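Local structure of VIN1 (Oscarella pearsei, 6BFI) at residues Q277-L282 with K356-E361. The protein binds actin filaments and may play a role in cell-cell adhesion, as a sponge member of the vinculin/alpha-catenin family. Numbering follows the deposited sequence.
Sequences QAQDAL and KLQELE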
loop_
_atom_site.group_PDB
_atom_site.type_symbol
_atom_site.label_atom_id
_atom_site.label_comp_id
_atom_site.label_asym_id
_atom_site.label_seq_id
_atom_site.Cartn_x
_atom_site.Cartn_y
_atom_site.Cartn_z
ATOM N N GLN A 277 18.987 -6.161 -10.651
ATOM C CA GLN A 277 19.874 -5.338 -11.465
ATOM C C GLN A 277 21.315 -5.819 -11.365
ATOM O O GLN A 277 22.049 -5.818 -12.361
ATOM C CB GLN A 277 19.767 -3.874 -11.036
ATOM C CG GLN A 277 18.450 -3.216 -11.400
ATOM C CD GLN A 277 18.449 -2.650 -12.806
ATOM O OE1 GLN A 277 19.324 -1.863 -13.167
ATOM N NE2 GLN A 277 17.470 -3.052 -13.608
ATOM N N ALA A 278 21.738 -6.229 -10.168
ATOM C CA ALA A 278 23.088 -6.757 -10.011
ATOM C C ALA A 278 23.239 -8.097 -10.725
ATOM O O ALA A 278 24.289 -8.377 -11.316
ATOM C CB ALA A 278 23.431 -6.888 -8.528
ATOM N N GLN A 279 22.194 -8.929 -10.690
ATOM C CA GLN A 279 22.232 -10.197 -11.412
ATOM C C GLN A 279 22.320 -9.974 -12.918
ATOM O O GLN A 279 23.098 -10.644 -13.604
ATOM C CB GLN A 279 21.002 -11.036 -11.061
ATOM C CG GLN A 279 20.969 -11.523 -9.615
ATOM C CD GLN A 279 19.571 -11.901 -9.150
ATOM O OE1 GLN A 279 18.629 -11.943 -9.943
ATOM N NE2 GLN A 279 19.430 -12.172 -7.859
ATOM N N ASP A 280 21.537 -9.034 -13.448
ATOM C CA ASP A 280 21.555 -8.791 -14.886
ATOM C C ASP A 280 22.865 -8.150 -15.326
ATOM O O ASP A 280 23.387 -8.470 -16.402
ATOM C CB ASP A 280 20.366 -7.920 -15.290
ATOM C CG ASP A 280 19.086 -8.718 -15.435
ATOM O OD1 ASP A 280 19.047 -9.869 -14.954
ATOM O OD2 ASP A 280 18.118 -8.195 -16.029
ATOM N N ALA A 281 23.413 -7.241 -14.516
ATOM C CA ALA A 281 24.683 -6.627 -14.884
ATOM C C ALA A 281 25.839 -7.611 -14.769
ATOM O O ALA A 281 26.805 -7.519 -15.534
ATOM C CB ALA A 281 24.949 -5.394 -14.023
ATOM N N LEU A 282 25.767 -8.554 -13.828
ATOM C CA LEU A 282 26.822 -9.558 -13.729
ATOM C C LEU A 282 26.712 -10.586 -14.848
ATOM O O LEU A 282 27.728 -11.021 -15.401
ATOM C CB LEU A 282 26.777 -10.239 -12.362
ATOM C CG LEU A 282 27.419 -9.465 -11.208
ATOM C CD1 LEU A 282 27.262 -10.221 -9.897
ATOM C CD2 LEU A 282 28.885 -9.199 -11.506
ATOM N N LYS A 356 25.324 -17.118 -8.148
ATOM C CA LYS A 356 25.417 -17.154 -6.691
ATOM C C LYS A 356 24.551 -16.081 -6.043
ATOM O O LYS A 356 24.061 -16.272 -4.924
ATOM C CB LYS A 356 26.871 -16.999 -6.253
ATOM C CG LYS A 356 27.749 -18.176 -6.633
ATOM C CD LYS A 356 27.129 -19.480 -6.162
ATOM C CE LYS A 356 27.909 -20.683 -6.656
ATOM N NZ LYS A 356 27.213 -21.949 -6.303
ATOM N N LEU A 357 24.353 -14.950 -6.720
ATOM C CA LEU A 357 23.487 -13.911 -6.174
ATOM C C LEU A 357 22.027 -14.341 -6.228
ATOM O O LEU A 357 21.256 -14.070 -5.295
ATOM C CB LEU A 357 23.705 -12.603 -6.932
ATOM C CG LEU A 357 23.303 -11.316 -6.212
ATOM C CD1 LEU A 357 23.798 -11.340 -4.775
ATOM C CD2 LEU A 357 23.866 -10.116 -6.947
ATOM N N GLN A 358 21.631 -15.025 -7.306
ATOM C CA GLN A 358 20.296 -15.616 -7.345
ATOM C C GLN A 358 20.107 -16.640 -6.232
ATOM O O GLN A 358 19.052 -16.678 -5.585
ATOM C CB GLN A 358 20.042 -16.262 -8.704
ATOM C CG GLN A 358 19.337 -15.366 -9.695
ATOM C CD GLN A 358 18.723 -16.145 -10.838
ATOM O OE1 GLN A 358 19.163 -17.250 -11.159
ATOM N NE2 GLN A 358 17.693 -15.577 -11.456
ATOM N N GLU A 359 21.116 -17.483 -5.994
ATOM C CA GLU A 359 20.998 -18.485 -4.938
ATOM C C GLU A 359 20.936 -17.834 -3.559
ATOM O O GLU A 359 20.229 -18.321 -2.668
ATOM C CB GLU A 359 22.158 -19.476 -5.021
ATOM C CG GLU A 359 22.104 -20.367 -6.252
ATOM C CD GLU A 359 23.331 -21.254 -6.403
ATOM O OE1 GLU A 359 24.171 -21.289 -5.479
ATOM O OE2 GLU A 359 23.453 -21.917 -7.454
ATOM N N LEU A 360 21.668 -16.734 -3.366
ATOM C CA LEU A 360 21.571 -16.001 -2.107
ATOM C C LEU A 360 20.172 -15.429 -1.916
ATOM O O LEU A 360 19.605 -15.508 -0.817
ATOM C CB LEU A 360 22.619 -14.890 -2.057
ATOM C CG LEU A 360 22.550 -13.956 -0.846
ATOM C CD1 LEU A 360 22.657 -14.743 0.456
ATOM C CD2 LEU A 360 23.633 -12.896 -0.919
ATOM N N GLU A 361 19.598 -14.851 -2.976
ATOM C CA GLU A 361 18.220 -14.374 -2.900
ATOM C C GLU A 361 17.266 -15.503 -2.523
ATOM O O GLU A 361 16.394 -15.334 -1.656
ATOM C CB GLU A 361 17.818 -13.747 -4.235
ATOM C CG GLU A 361 16.382 -13.263 -4.306
ATOM C CD GLU A 361 16.033 -12.667 -5.659
ATOM O OE1 GLU A 361 16.926 -12.597 -6.530
ATOM O OE2 GLU A 361 14.864 -12.269 -5.851
#
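Gln279 and Leu357 mark the nearest backbone approach of two antiparallel helical segments, 277-282 and 356-361, their CA atoms 6.5 Å apart. The segment axes come within 9.8 Å and run at 161° to each other, a spacing bridged by side chains from both helices. Between them, CB of Ala278 sits 3.6 Å from CD2 of Leu357; the small methyl lets the branched leucine pack close against the helix, and Leu357 also touches Cys298 of helix 289-306, while Ala278 reaches Val295 there. Gln279 lies across the seam. Its CG packs at 4.0 Å from CB of Leu357, a purely aliphatic contact, and the chain then runs on extended to carry the amide to Glu361. There NE2 donates to OE1 of Glu361 over 2.9 Å in a nearly straight bond (167°), meeting the oxygen almost end-on, in line with its C-O bond, and close to the amide plane of Gln279; amide and carboxylate are almost coplanar. Glu361 reaches this position because its CG stands anti to the backbone N (chi1 178°) and its chain stays extended. OE1 of Gln279 rests 3.5 Å from CG of Gln358, whose own amide is turned steeply against it. An alanine in place of Gln279 would probably leave OE1 of Glu361 without this N-H and open a gap beside Leu357. The carboxylate's second oxygen, OE2, is hydrogen-bonded to NE2 of His276 and forms a salt bridge with Arg365, so both oxygens are engaged and its rotation is probably restrained. In this vinculin-family helical bundle, helices 268-283 and 344-375 are thus joined by a leucine-alanine contact and a glutamine whose aliphatic stem suits the apolar seam while its neutral amide meets a carboxylate without adding a charge.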